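Long-range contacts in putative polyprenyl synthetase (Streptomyces coelicolor, PDB 3NF2), which probably links isoprenyl diphosphate units into longer polyprenyl diphosphates, as expected of a magnesium-dependent prenyltransferase of the FPP/GGPP synthase family: residues T6-R11 and A62-E67; G142-R147 and G195-G200; E174-M179 and K249-V254; V254-A259 and E296-R301. All coordinates share one frame; numbering follows the deposited sequence.

Interaction 1 of 4, residues T6-R11 and A62-E67; sequences TALLER and AVLSAE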
loop_
_atom_site.group_PDB
_atom_site.type_symbol
_atom_site.label_atom_id
_atom_site.label_comp_id
_atom_site.label_asym_id
_atom_site.label_seq_id
_atom_site.Cartn_x
_atom_site.Cartn_y
_atom_site.Cartn_z
ATOM N N THR A 6 -28.471 -3.666 -17.424
ATOM C CA THR A 6 -28.409 -3.977 -15.994
ATOM C C THR A 6 -28.163 -5.469 -15.728
ATOM O O THR A 6 -27.856 -5.860 -14.598
ATOM C CB THR A 6 -29.680 -3.507 -15.246
ATOM O OG1 THR A 6 -30.830 -3.727 -16.071
ATOM C CG2 THR A 6 -29.588 -2.020 -14.897
ATOM N N ALA A 7 -28.297 -6.288 -16.771
ATOM C CA ALA A 7 -28.000 -7.716 -16.692
ATOM C C ALA A 7 -26.500 -7.965 -16.554
ATOM O O ALA A 7 -26.084 -8.880 -15.844
ATOM C CB ALA A 7 -28.550 -8.446 -17.909
ATOM N N LEU A 8 -25.702 -7.149 -17.238
ATOM C CA LEU A 8 -24.243 -7.246 -17.168
ATOM C C LEU A 8 -23.690 -6.758 -15.828
ATOM O O LEU A 8 -22.749 -7.349 -15.295
ATOM C CB LEU A 8 -23.583 -6.469 -18.312
ATOM C CG LEU A 8 -23.763 -6.965 -19.745
ATOM C CD1 LEU A 8 -23.073 -6.008 -20.697
ATOM C CD2 LEU A 8 -23.230 -8.381 -19.919
ATOM N N LEU A 9 -24.270 -5.676 -15.303
ATOM C CA LEU A 9 -23.877 -5.127 -14.004
ATOM C C LEU A 9 -24.187 -6.105 -12.870
ATOM O O LEU A 9 -23.395 -6.246 -11.936
ATOM C CB LEU A 9 -24.556 -3.775 -13.743
ATOM C CG LEU A 9 -24.300 -2.593 -14.687
ATOM C CD1 LEU A 9 -25.069 -1.371 -14.206
ATOM C CD2 LEU A 9 -22.815 -2.264 -14.828
ATOM N N GLU A 10 -25.339 -6.770 -12.975
ATOM C CA GLU A 10 -25.722 -7.877 -12.102
ATOM C C GLU A 10 -24.733 -9.040 -12.224
ATOM O O GLU A 10 -24.257 -9.565 -11.216
ATOM C CB GLU A 10 -27.145 -8.344 -12.456
ATOM C CG GLU A 10 -27.552 -9.725 -11.918
ATOM C CD GLU A 10 -28.161 -9.684 -10.520
ATOM O OE1 GLU A 10 -27.626 -8.979 -9.632
ATOM O OE2 GLU A 10 -29.180 -10.379 -10.309
ATOM N N ARG A 11 -24.425 -9.414 -13.466
ATOM C CA ARG A 11 -23.481 -10.486 -13.778
ATOM C C ARG A 11 -22.114 -10.290 -13.112
ATOM O O ARG A 11 -21.560 -11.235 -12.553
ATOM C CB ARG A 11 -23.316 -10.599 -15.297
ATOM C CG ARG A 11 -22.511 -11.779 -15.790
ATOM C CD ARG A 11 -21.791 -11.387 -17.062
ATOM N NE ARG A 11 -21.652 -12.508 -17.982
ATOM C CZ ARG A 11 -21.000 -12.456 -19.141
ATOM N NH1 ARG A 11 -20.408 -11.332 -19.532
ATOM N NH2 ARG A 11 -20.940 -13.536 -19.910
ATOM N N ALA A 62 -14.497 -6.351 -16.315
ATOM C CA ALA A 62 -13.440 -7.367 -16.230
ATOM C C ALA A 62 -13.877 -8.760 -16.681
ATOM O O ALA A 62 -13.086 -9.482 -17.295
ATOM C CB ALA A 62 -12.855 -7.418 -14.830
ATOM N N VAL A 63 -15.122 -9.131 -16.377
ATOM C CA VAL A 63 -15.644 -10.424 -16.833
ATOM C C VAL A 63 -15.898 -10.386 -18.336
ATOM O O VAL A 63 -15.618 -11.364 -19.029
ATOM C CB VAL A 63 -16.877 -10.955 -16.014
ATOM C CG1 VAL A 63 -16.489 -11.217 -14.564
ATOM C CG2 VAL A 63 -18.075 -10.019 -16.073
ATOM N N LEU A 64 -16.382 -9.242 -18.830
ATOM C CA LEU A 64 -16.490 -8.976 -20.267
ATOM C C LEU A 64 -15.144 -9.072 -20.984
ATOM O O LEU A 64 -15.057 -9.626 -22.079
ATOM C CB LEU A 64 -17.083 -7.589 -20.520
ATOM C CG LEU A 64 -18.479 -7.443 -21.116
ATOM C CD1 LEU A 64 -19.552 -7.572 -20.053
ATOM C CD2 LEU A 64 -18.573 -6.092 -21.791
ATOM N N SER A 65 -14.105 -8.529 -20.351
ATOM C CA SER A 65 -12.756 -8.506 -20.909
ATOM C C SER A 65 -12.238 -9.905 -21.232
ATOM O O SER A 65 -11.549 -10.090 -22.227
ATOM C CB SER A 65 -11.796 -7.807 -19.946
ATOM O OG SER A 65 -10.533 -7.579 -20.554
ATOM N N ALA A 66 -12.584 -10.875 -20.388
ATOM C CA ALA A 66 -12.183 -12.265 -20.581
ATOM C C ALA A 66 -12.818 -12.889 -21.826
ATOM O O ALA A 66 -12.160 -13.644 -22.556
ATOM C CB ALA A 66 -12.497 -13.085 -19.328
ATOM N N GLU A 67 -14.077 -12.539 -22.078
ATOM C CA GLU A 67 -14.832 -13.036 -23.241
ATOM C C GLU A 67 -14.273 -12.641 -24.608
ATOM O O GLU A 67 -14.561 -13.307 -25.599
ATOM C CB GLU A 67 -16.284 -12.588 -23.155
ATOM C CG GLU A 67 -17.031 -13.180 -21.989
ATOM C CD GLU A 67 -18.417 -12.617 -21.862
ATOM O OE1 GLU A 67 -19.383 -13.389 -22.018
ATOM O OE2 GLU A 67 -18.546 -11.403 -21.617
#

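Interaction 2 of 4, residues G142-R147 and G195-G200; sequences GRATRR and GAVLGG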
loop_
_atom_site.group_PDB
_atom_site.type_symbol
_atom_site.label_atom_id
_atom_site.label_comp_id
_atom_site.label_asym_id
_atom_site.label_seq_id
_atom_site.Cartn_x
_atom_site.Cartn_y
_atom_site.Cartn_z
ATOM N N GLY A 142 0.913 -12.989 -14.231
ATOM C CA GLY A 142 2.028 -12.080 -14.005
ATOM C C GLY A 142 1.834 -10.817 -14.821
ATOM O O GLY A 142 2.096 -9.694 -14.352
ATOM N N ARG A 143 1.352 -11.009 -16.044
ATOM C CA ARG A 143 1.080 -9.901 -16.949
ATOM C C ARG A 143 -0.123 -9.084 -16.479
ATOM O O ARG A 143 -0.142 -7.861 -16.610
ATOM C CB ARG A 143 0.880 -10.427 -18.374
ATOM C CG ARG A 143 2.180 -10.573 -19.169
ATOM C CD ARG A 143 2.046 -11.597 -20.293
ATOM N NE ARG A 143 0.679 -11.674 -20.803
ATOM C CZ ARG A 143 0.171 -12.712 -21.471
ATOM N NH1 ARG A 143 0.918 -13.792 -21.727
ATOM N NH2 ARG A 143 -1.098 -12.671 -21.879
ATOM N N ALA A 144 -1.111 -9.764 -15.913
ATOM C CA ALA A 144 -2.285 -9.112 -15.347
ATOM C C ALA A 144 -1.931 -8.271 -14.114
ATOM O O ALA A 144 -2.505 -7.197 -13.923
ATOM C CB ALA A 144 -3.348 -10.141 -15.006
ATOM N N THR A 145 -0.986 -8.755 -13.301
ATOM C CA THR A 145 -0.488 -8.007 -12.136
ATOM C C THR A 145 0.292 -6.762 -12.578
ATOM O O THR A 145 0.231 -5.726 -11.917
ATOM C CB THR A 145 0.384 -8.887 -11.189
ATOM O OG1 THR A 145 -0.239 -10.159 -10.991
ATOM C CG2 THR A 145 0.573 -8.219 -9.813
ATOM N N ARG A 146 1.003 -6.877 -13.701
ATOM C CA ARG A 146 1.729 -5.765 -14.331
ATOM C C ARG A 146 0.780 -4.615 -14.678
ATOM O O ARG A 146 1.104 -3.445 -14.464
ATOM C CB ARG A 146 2.434 -6.273 -15.597
ATOM C CG ARG A 146 3.086 -5.224 -16.488
ATOM C CD ARG A 146 4.589 -5.297 -16.399
ATOM N NE ARG A 146 5.241 -4.154 -17.036
ATOM C CZ ARG A 146 5.833 -4.182 -18.229
ATOM N NH1 ARG A 146 5.856 -5.302 -18.943
ATOM N NH2 ARG A 146 6.403 -3.082 -18.708
ATOM N N ARG A 147 -0.395 -4.970 -15.195
ATOM C CA ARG A 147 -1.431 -4.016 -15.564
ATOM C C ARG A 147 -2.052 -3.384 -14.332
ATOM O O ARG A 147 -2.412 -2.211 -14.351
ATOM C CB ARG A 147 -2.545 -4.707 -16.360
ATOM C CG ARG A 147 -2.097 -5.444 -17.609
ATOM C CD ARG A 147 -1.961 -4.521 -18.783
ATOM N NE ARG A 147 -1.278 -5.170 -19.895
ATOM C CZ ARG A 147 -1.222 -4.676 -21.126
ATOM N NH1 ARG A 147 -1.825 -3.526 -21.407
ATOM N NH2 ARG A 147 -0.570 -5.335 -22.076
ATOM N N GLY A 195 -9.245 -9.062 -17.700
ATOM C CA GLY A 195 -9.851 -10.350 -18.043
ATOM C C GLY A 195 -9.238 -10.953 -19.296
ATOM O O GLY A 195 -8.988 -12.154 -19.348
ATOM N N ALA A 196 -8.982 -10.102 -20.290
ATOM C CA ALA A 196 -8.404 -10.504 -21.569
ATOM C C ALA A 196 -6.986 -11.009 -21.413
ATOM O O ALA A 196 -6.615 -12.021 -22.015
ATOM C CB ALA A 196 -8.437 -9.343 -22.547
ATOM N N VAL A 197 -6.200 -10.293 -20.610
ATOM C CA VAL A 197 -4.840 -10.698 -20.269
ATOM C C VAL A 197 -4.846 -12.058 -19.557
ATOM O O VAL A 197 -3.976 -12.897 -19.811
ATOM C CB VAL A 197 -4.117 -9.619 -19.423
ATOM C CG1 VAL A 197 -2.743 -10.088 -18.991
ATOM C CG2 VAL A 197 -3.954 -8.342 -20.228
ATOM N N LEU A 198 -5.853 -12.277 -18.706
ATOM C CA LEU A 198 -6.028 -13.552 -18.002
ATOM C C LEU A 198 -6.456 -14.685 -18.944
ATOM O O LEU A 198 -6.190 -15.860 -18.675
ATOM C CB LEU A 198 -7.026 -13.405 -16.840
ATOM C CG LEU A 198 -6.550 -12.656 -15.584
ATOM C CD1 LEU A 198 -7.686 -12.424 -14.582
ATOM C CD2 LEU A 198 -5.378 -13.373 -14.907
ATOM N N GLY A 199 -7.108 -14.317 -20.047
ATOM C CA GLY A 199 -7.532 -15.270 -21.075
ATOM C C GLY A 199 -6.528 -15.488 -22.200
ATOM O O GLY A 199 -6.847 -16.140 -23.191
ATOM N N GLY A 200 -5.326 -14.929 -22.058
ATOM C CA GLY A 200 -4.223 -15.180 -22.995
ATOM C C GLY A 200 -3.925 -14.169 -24.101
ATOM O O GLY A 200 -3.013 -14.401 -24.903
#

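Interaction 3 of 4, residues E174-M179 and K249-V254; sequences EECLEM and KSLPVV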
loop_
_atom_site.group_PDB
_atom_site.type_symbol
_atom_site.label_atom_id
_atom_site.label_comp_id
_atom_site.label_asym_id
_atom_site.label_seq_id
_atom_site.Cartn_x
_atom_site.Cartn_y
_atom_site.Cartn_z
ATOM N N GLU A 174 -5.764 21.160 -18.509
ATOM C CA GLU A 174 -4.817 20.069 -18.742
ATOM C C GLU A 174 -4.461 19.313 -17.457
ATOM O O GLU A 174 -4.425 18.082 -17.446
ATOM C CB GLU A 174 -3.553 20.607 -19.408
ATOM C CG GLU A 174 -2.982 19.702 -20.496
ATOM C CD GLU A 174 -3.679 19.883 -21.847
ATOM O OE1 GLU A 174 -4.794 19.340 -22.035
ATOM O OE2 GLU A 174 -3.097 20.562 -22.727
ATOM N N GLU A 175 -4.244 20.059 -16.374
ATOM C CA GLU A 175 -3.914 19.480 -15.074
ATOM C C GLU A 175 -5.066 18.652 -14.520
ATOM O O GLU A 175 -4.851 17.608 -13.893
ATOM C CB GLU A 175 -3.556 20.582 -14.079
ATOM C CG GLU A 175 -2.155 21.152 -14.247
ATOM C CD GLU A 175 -1.927 22.427 -13.442
ATOM O OE1 GLU A 175 -2.907 23.055 -12.985
ATOM O OE2 GLU A 175 -0.756 22.809 -13.270
ATOM N N CYS A 176 -6.285 19.131 -14.750
ATOM C CA CYS A 176 -7.478 18.437 -14.295
ATOM C C CYS A 176 -7.670 17.136 -15.076
ATOM O O CYS A 176 -8.024 16.111 -14.495
ATOM C CB CYS A 176 -8.695 19.336 -14.452
ATOM S SG CYS A 176 -10.166 18.742 -13.630
ATOM N N LEU A 177 -7.405 17.189 -16.381
ATOM C CA LEU A 177 -7.574 16.048 -17.268
ATOM C C LEU A 177 -6.632 14.927 -16.911
ATOM O O LEU A 177 -7.067 13.780 -16.784
ATOM C CB LEU A 177 -7.376 16.445 -18.738
ATOM C CG LEU A 177 -8.522 17.191 -19.430
ATOM C CD1 LEU A 177 -8.148 17.566 -20.869
ATOM C CD2 LEU A 177 -9.821 16.392 -19.399
ATOM N N GLU A 178 -5.350 15.244 -16.731
ATOM C CA GLU A 178 -4.400 14.195 -16.376
ATOM C C GLU A 178 -4.640 13.639 -14.969
ATOM O O GLU A 178 -4.434 12.451 -14.742
ATOM C CB GLU A 178 -2.936 14.604 -16.622
ATOM C CG GLU A 178 -2.339 15.547 -15.610
ATOM C CD GLU A 178 -0.821 15.418 -15.490
ATOM O OE1 GLU A 178 -0.144 16.465 -15.396
ATOM O OE2 GLU A 178 -0.304 14.276 -15.490
ATOM N N MET A 179 -5.115 14.483 -14.051
ATOM C CA MET A 179 -5.517 14.027 -12.718
ATOM C C MET A 179 -6.709 13.073 -12.793
ATOM O O MET A 179 -6.716 12.012 -12.161
ATOM C CB MET A 179 -5.843 15.212 -11.796
ATOM C CG MET A 179 -6.318 14.808 -10.404
ATOM S SD MET A 179 -6.267 16.169 -9.198
ATOM C CE MET A 179 -7.925 16.826 -9.376
ATOM N N LYS A 249 -12.406 21.149 -7.577
ATOM C CA LYS A 249 -12.103 21.708 -8.847
ATOM C C LYS A 249 -12.310 20.698 -9.945
ATOM O O LYS A 249 -11.382 20.199 -10.518
ATOM C CB LYS A 249 -10.717 22.289 -8.825
ATOM C CG LYS A 249 -10.631 23.452 -7.876
ATOM C CD LYS A 249 -9.786 24.582 -8.424
ATOM C CE LYS A 249 -10.202 25.894 -7.843
ATOM N NZ LYS A 249 -10.375 25.777 -6.408
ATOM N N SER A 250 -13.561 20.421 -10.235
ATOM C CA SER A 250 -13.954 19.489 -11.269
ATOM C C SER A 250 -13.882 20.160 -12.584
ATOM O O SER A 250 -13.688 21.335 -12.656
ATOM C CB SER A 250 -15.354 19.004 -11.034
ATOM O OG SER A 250 -16.140 20.067 -10.603
ATOM N N LEU A 251 -14.067 19.395 -13.627
ATOM C CA LEU A 251 -13.898 19.895 -14.955
ATOM C C LEU A 251 -14.789 21.074 -15.274
ATOM O O LEU A 251 -14.337 21.994 -15.880
ATOM C CB LEU A 251 -14.163 18.795 -15.942
ATOM C CG LEU A 251 -12.925 18.018 -16.307
ATOM C CD1 LEU A 251 -13.269 16.898 -17.190
ATOM C CD2 LEU A 251 -11.956 18.894 -16.957
ATOM N N PRO A 252 -16.043 21.080 -14.881
ATOM C CA PRO A 252 -16.810 22.292 -15.206
ATOM C C PRO A 252 -16.238 23.558 -14.552
ATOM O O PRO A 252 -16.121 24.597 -15.218
ATOM C CB PRO A 252 -18.214 22.004 -14.657
ATOM C CG PRO A 252 -18.268 20.564 -14.366
ATOM C CD PRO A 252 -16.874 20.059 -14.210
ATOM N N VAL A 253 -15.872 23.449 -13.274
ATOM C CA VAL A 253 -15.281 24.554 -12.507
ATOM C C VAL A 253 -14.036 25.066 -13.200
ATOM O O VAL A 253 -13.902 26.258 -13.483
ATOM C CB VAL A 253 -14.891 24.096 -11.089
ATOM C CG1 VAL A 253 -14.284 25.246 -10.292
ATOM C CG2 VAL A 253 -16.092 23.540 -10.369
ATOM N N VAL A 254 -13.137 24.137 -13.492
ATOM C CA VAL A 254 -11.862 24.443 -14.123
ATOM C C VAL A 254 -12.017 25.017 -15.533
ATOM O O VAL A 254 -11.379 26.023 -15.871
ATOM C CB VAL A 254 -10.970 23.195 -14.118
ATOM C CG1 VAL A 254 -9.741 23.428 -14.915
ATOM C CG2 VAL A 254 -10.596 22.824 -12.677
#

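Interaction 4 of 4, residues V254-A259 and E296-R301; sequences VAALAA and EEAGGR. With SO4 (sulfate ion), chain F.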
loop_
_atom_site.group_PDB
_atom_site.type_symbol
_atom_site.label_atom_id
_atom_site.label_comp_id
_atom_site.label_asym_id
_atom_site.label_seq_id
_atom_site.Cartn_x
_atom_site.Cartn_y
_atom_site.Cartn_z
ATOM N N VAL A 254 -13.137 24.137 -13.492
ATOM C CA VAL A 254 -11.862 24.443 -14.123
ATOM C C VAL A 254 -12.017 25.017 -15.533
ATOM O O VAL A 254 -11.379 26.023 -15.871
ATOM C CB VAL A 254 -10.970 23.195 -14.118
ATOM C CG1 VAL A 254 -9.741 23.428 -14.915
ATOM C CG2 VAL A 254 -10.596 22.824 -12.677
ATOM N N ALA A 255 -12.872 24.394 -16.347
ATOM C CA ALA A 255 -13.136 24.885 -17.708
ATOM C C ALA A 255 -13.716 26.308 -17.703
ATOM O O ALA A 255 -13.372 27.121 -18.551
ATOM C CB ALA A 255 -14.056 23.934 -18.458
ATOM N N ALA A 256 -14.585 26.593 -16.738
ATOM C CA ALA A 256 -15.117 27.929 -16.554
ATOM C C ALA A 256 -14.010 28.936 -16.216
ATOM O O ALA A 256 -14.002 30.033 -16.759
ATOM C CB ALA A 256 -16.170 27.921 -15.472
ATOM N N LEU A 257 -13.074 28.553 -15.339
ATOM C CA LEU A 257 -11.975 29.436 -14.927
ATOM C C LEU A 257 -11.024 29.755 -16.067
ATOM O O LEU A 257 -10.529 30.882 -16.169
ATOM C CB LEU A 257 -11.186 28.853 -13.751
ATOM C CG LEU A 257 -11.936 28.775 -12.420
ATOM C CD1 LEU A 257 -11.101 28.052 -11.378
ATOM C CD2 LEU A 257 -12.335 30.158 -11.927
ATOM N N ALA A 258 -10.793 28.771 -16.931
ATOM C CA ALA A 258 -9.841 28.914 -18.027
ATOM C C ALA A 258 -10.405 29.738 -19.177
ATOM O O ALA A 258 -9.654 30.169 -20.061
ATOM C CB ALA A 258 -9.398 27.538 -18.530
ATOM N N ALA A 259 -11.721 29.945 -19.158
ATOM C CA ALA A 259 -12.422 30.605 -20.253
ATOM C C ALA A 259 -12.052 32.069 -20.482
ATOM O O ALA A 259 -11.835 32.468 -21.614
ATOM C CB ALA A 259 -13.940 30.467 -20.085
ATOM N N GLU A 296 -21.889 27.779 -15.713
ATOM C CA GLU A 296 -22.644 27.634 -16.950
ATOM C C GLU A 296 -22.461 28.826 -17.910
ATOM O O GLU A 296 -22.121 28.617 -19.084
ATOM C CB GLU A 296 -24.126 27.322 -16.682
ATOM C CG GLU A 296 -24.854 26.868 -17.949
ATOM C CD GLU A 296 -26.152 26.115 -17.700
ATOM O OE1 GLU A 296 -26.587 25.993 -16.533
ATOM O OE2 GLU A 296 -26.738 25.637 -18.697
ATOM N N GLU A 297 -22.624 30.061 -17.412
ATOM C CA GLU A 297 -22.373 31.255 -18.250
ATOM C C GLU A 297 -20.978 31.275 -18.876
ATOM O O GLU A 297 -20.837 31.613 -20.054
ATOM C CB GLU A 297 -22.652 32.583 -17.520
ATOM C CG GLU A 297 -22.600 33.806 -18.476
ATOM C CD GLU A 297 -22.827 35.165 -17.807
ATOM O OE1 GLU A 297 -22.323 36.177 -18.341
ATOM O OE2 GLU A 297 -23.520 35.237 -16.773
ATOM N N ALA A 298 -19.957 30.868 -18.120
ATOM C CA ALA A 298 -18.587 30.831 -18.662
ATOM C C ALA A 298 -18.336 29.672 -19.631
ATOM O O ALA A 298 -17.230 29.527 -20.169
ATOM C CB ALA A 298 -17.564 30.820 -17.532
ATOM N N GLY A 299 -19.357 28.844 -19.852
ATOM C CA GLY A 299 -19.245 27.722 -20.776
ATOM C C GLY A 299 -18.611 26.479 -20.168
ATOM O O GLY A 299 -18.107 25.621 -20.900
ATOM N N GLY A 300 -18.637 26.385 -18.837
ATOM C CA GLY A 300 -18.062 25.244 -18.119
ATOM C C GLY A 300 -18.841 23.947 -18.282
ATOM O O GLY A 300 -18.259 22.895 -18.541
ATOM N N ARG A 301 -20.160 24.028 -18.128
ATOM C CA ARG A 301 -21.039 22.869 -18.261
ATOM C C ARG A 301 -21.001 22.282 -19.666
ATOM O O ARG A 301 -20.771 21.080 -19.842
ATOM C CB ARG A 301 -22.469 23.269 -17.935
ATOM C CG ARG A 301 -23.448 22.131 -17.965
ATOM C CD ARG A 301 -24.804 22.627 -17.570
ATOM N NE ARG A 301 -25.682 21.546 -17.156
ATOM C CZ ARG A 301 -26.892 21.736 -16.650
ATOM N NH1 ARG A 301 -27.350 22.968 -16.496
ATOM N NH2 ARG A 301 -27.631 20.700 -16.277
HETATM S S SO4 F . -30.854 22.109 -15.092
HETATM O O1 SO4 F . -30.165 20.860 -15.404
HETATM O O2 SO4 F . -31.205 22.136 -13.673
HETATM O O3 SO4 F . -29.976 23.237 -15.389
HETATM O O4 SO4 F . -32.065 22.204 -15.904
#

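Interaction 1 of 4, residues T6-R11 and A62-E67
R11 reaches across to E67 where segments 6-11 and 62-67, on helices 5-25 and 57-67 of the all-helical isoprenoid synthase fold, meet nearly square at 99°, their axes 10.7 Å apart. The denser half is buried and apolar. Both methyls of L8 converge on L64 CD1, the nearer being L8 CD2 at 3.8 Å, and the two leucines cross at about a right angle; F332 and L335 of helix 326-339 also rest on L64. V63 adds a looser touch, its CG2 4.1 Å from R11 CD as the two side chains slide past each other.

Toward solvent the contact becomes ionic, with R11 and E67 both partly exposed. The R11 chain leaves with CG anti to the backbone N (chi1 -172°), then bends twice to bring the guanidinium end-on to the carboxylate, while L64 CD1 lies at its edge. R331 stands close to R11, and E67 probably offsets the positive charge of both. A leucine in place of R11 would probably leave the E67 carboxylate without its two-pronged mate, facing R331 in a long, weak pairing. With planes 59° apart, the two groups form a bidentate salt bridge, in which R11 NH1 donates to E67 OE2 at 2.8 Å. R11 NH2 donates to E67 OE1 at 2.6 Å, each oxygen being met from above the carboxylate plane.

Interaction 2 of 4, residues G142-R147 and G195-G200
V197 drives a wedge between three residues of helix 139-165, and its rotamer decides which methyl meets which neighbour. With chi1 at 176°, CG1 lies anti to the backbone N and fits over the helix backbone, 3.5 Å from A144 N and 3.7 Å from R143 CB. The other methyl, CG2, turns to R147 and lies 4.2 Å from its NE. A144 is small enough to admit a second apolar partner: L198 starts out pointing away, but its end returns so that CD2 sits 3.8 Å from A144 CB.

The arginines owe their positions to bends in their chains. R143 folds at chi3 (30°), which carries NH2 toward the end of the opposite helix, 3.6 Å from V197 O, with G200 at the edge of the guanidinium. R147 bends at chi2 (-83°) and sends its end groups to D207, E210 and E203 in salt bridges, whereas its NE is buried here without a polar partner. Helix 173-198 finishes here in a Schellman motif: G200, at positive phi, is the C-prime residue, and the R143 guanidinium lies beside this characteristic helix terminus.

Interaction 3 of 4, residues E174-M179 and K249-V254
C176 turns toward the segment that starts helix 251-259, and the contact is organised round its sulfur. SG stands anti to the backbone N (chi1 -168°), a torsion that projects it from helix 173-198 against the facing residues. L251 CD2 lies 3.8 Å from C176 SG, and V254 CG2 is 4.2 Å from the same sulfur. The main chain contributes too, with K249 O 3.6 Å from C176 SG. Beside the thiol L177 and L251 cross at about a right angle, so that L177 CD2 lies 4.1 Å from L251 CD2 and about as far from L251 CD1; both branches of L251 are thus engaged.

L251 does more than face one helix. W303 and T304 of helix 300-319 also touch its side chain, and its backbone N donates a hydrogen bond to D225 OD2, from a segment that is probably part of the family's second aspartate-rich motif. An alanine in place of L251 would probably open a gap beside C176 and L177, where the two methyls had been, and leave the thiol with less to pack against.

Chemically, the side chains meet through van der Waals contact of methyl groups with a polarisable sulfur. Such an interface implies adhesion by close fit and burial rather than by directed bonds, and the thiol packs here largely as an apolar group, with K249 O as its nearest polar neighbour across the contact.

Interaction 4 of 4, residues V254-A259 and E296-R301
A swing of the backbone to positive phi at G299 (83°) reverses the chain between helices 285-297 and 300-319 and presses A298 and G300 together against A256. The reversal is a Schellman motif, one of its two bonds being G299 N to E296 O at 2.9 Å, and G299 is also the N-cap of the helix that follows. The surfaces that meet are almost bare of side chain. A298 CB lies 3.8 Å from A256 CB and also near A256 O, while A259 CB sits 3.4 Å from A298 O. G300 lets the backbones approach to 4.3 Å between A256 CA and G300 CA; a CB on G300 would be tight against that of A256.

Away from this seam, R301 stretches out with CG anti to the backbone N (chi1 -177°) and the chain extended as far as NE. Its guanidinium grips a sulfate, probably from the crystallisation liquor, through NH1 to O3 at 2.9 Å and NH2 to O1 at 2.7 Å. R301 NH1 also forms a salt bridge to E296 OE1 at 3.1 Å, which fastens the two sides of the turn, and W230 makes a cation-pi contact with the same arginine.

Around the seam, helix 262-275 touches both partners, L267 against A256 and A263 against A298. V173 of helix 173-198 borders helix 251-259 at V254 and A258, and helix 203-230 meets the turn through L226 and W230.

From the N terminus, interaction 1 closes first, bringing helix 5-25 back against helix 57-67. Interactions 2 and 3 then cross, because 174-179 falls within the loop closed by 142-147 and 195-200, and both contacts use helix 173-198, one near each end. Interaction 4 follows in series after interaction 3, starting at the V254 they share on helix 251-259, and brings in the turn into helix 300-319. Interactions 1 and 2 are stitched together by a probable hydrogen bond from A196 N to S65 OG. The contacts thus form two clusters, joined by helix 173-198, with interactions 2 and 3 about 31 Å apart between centres.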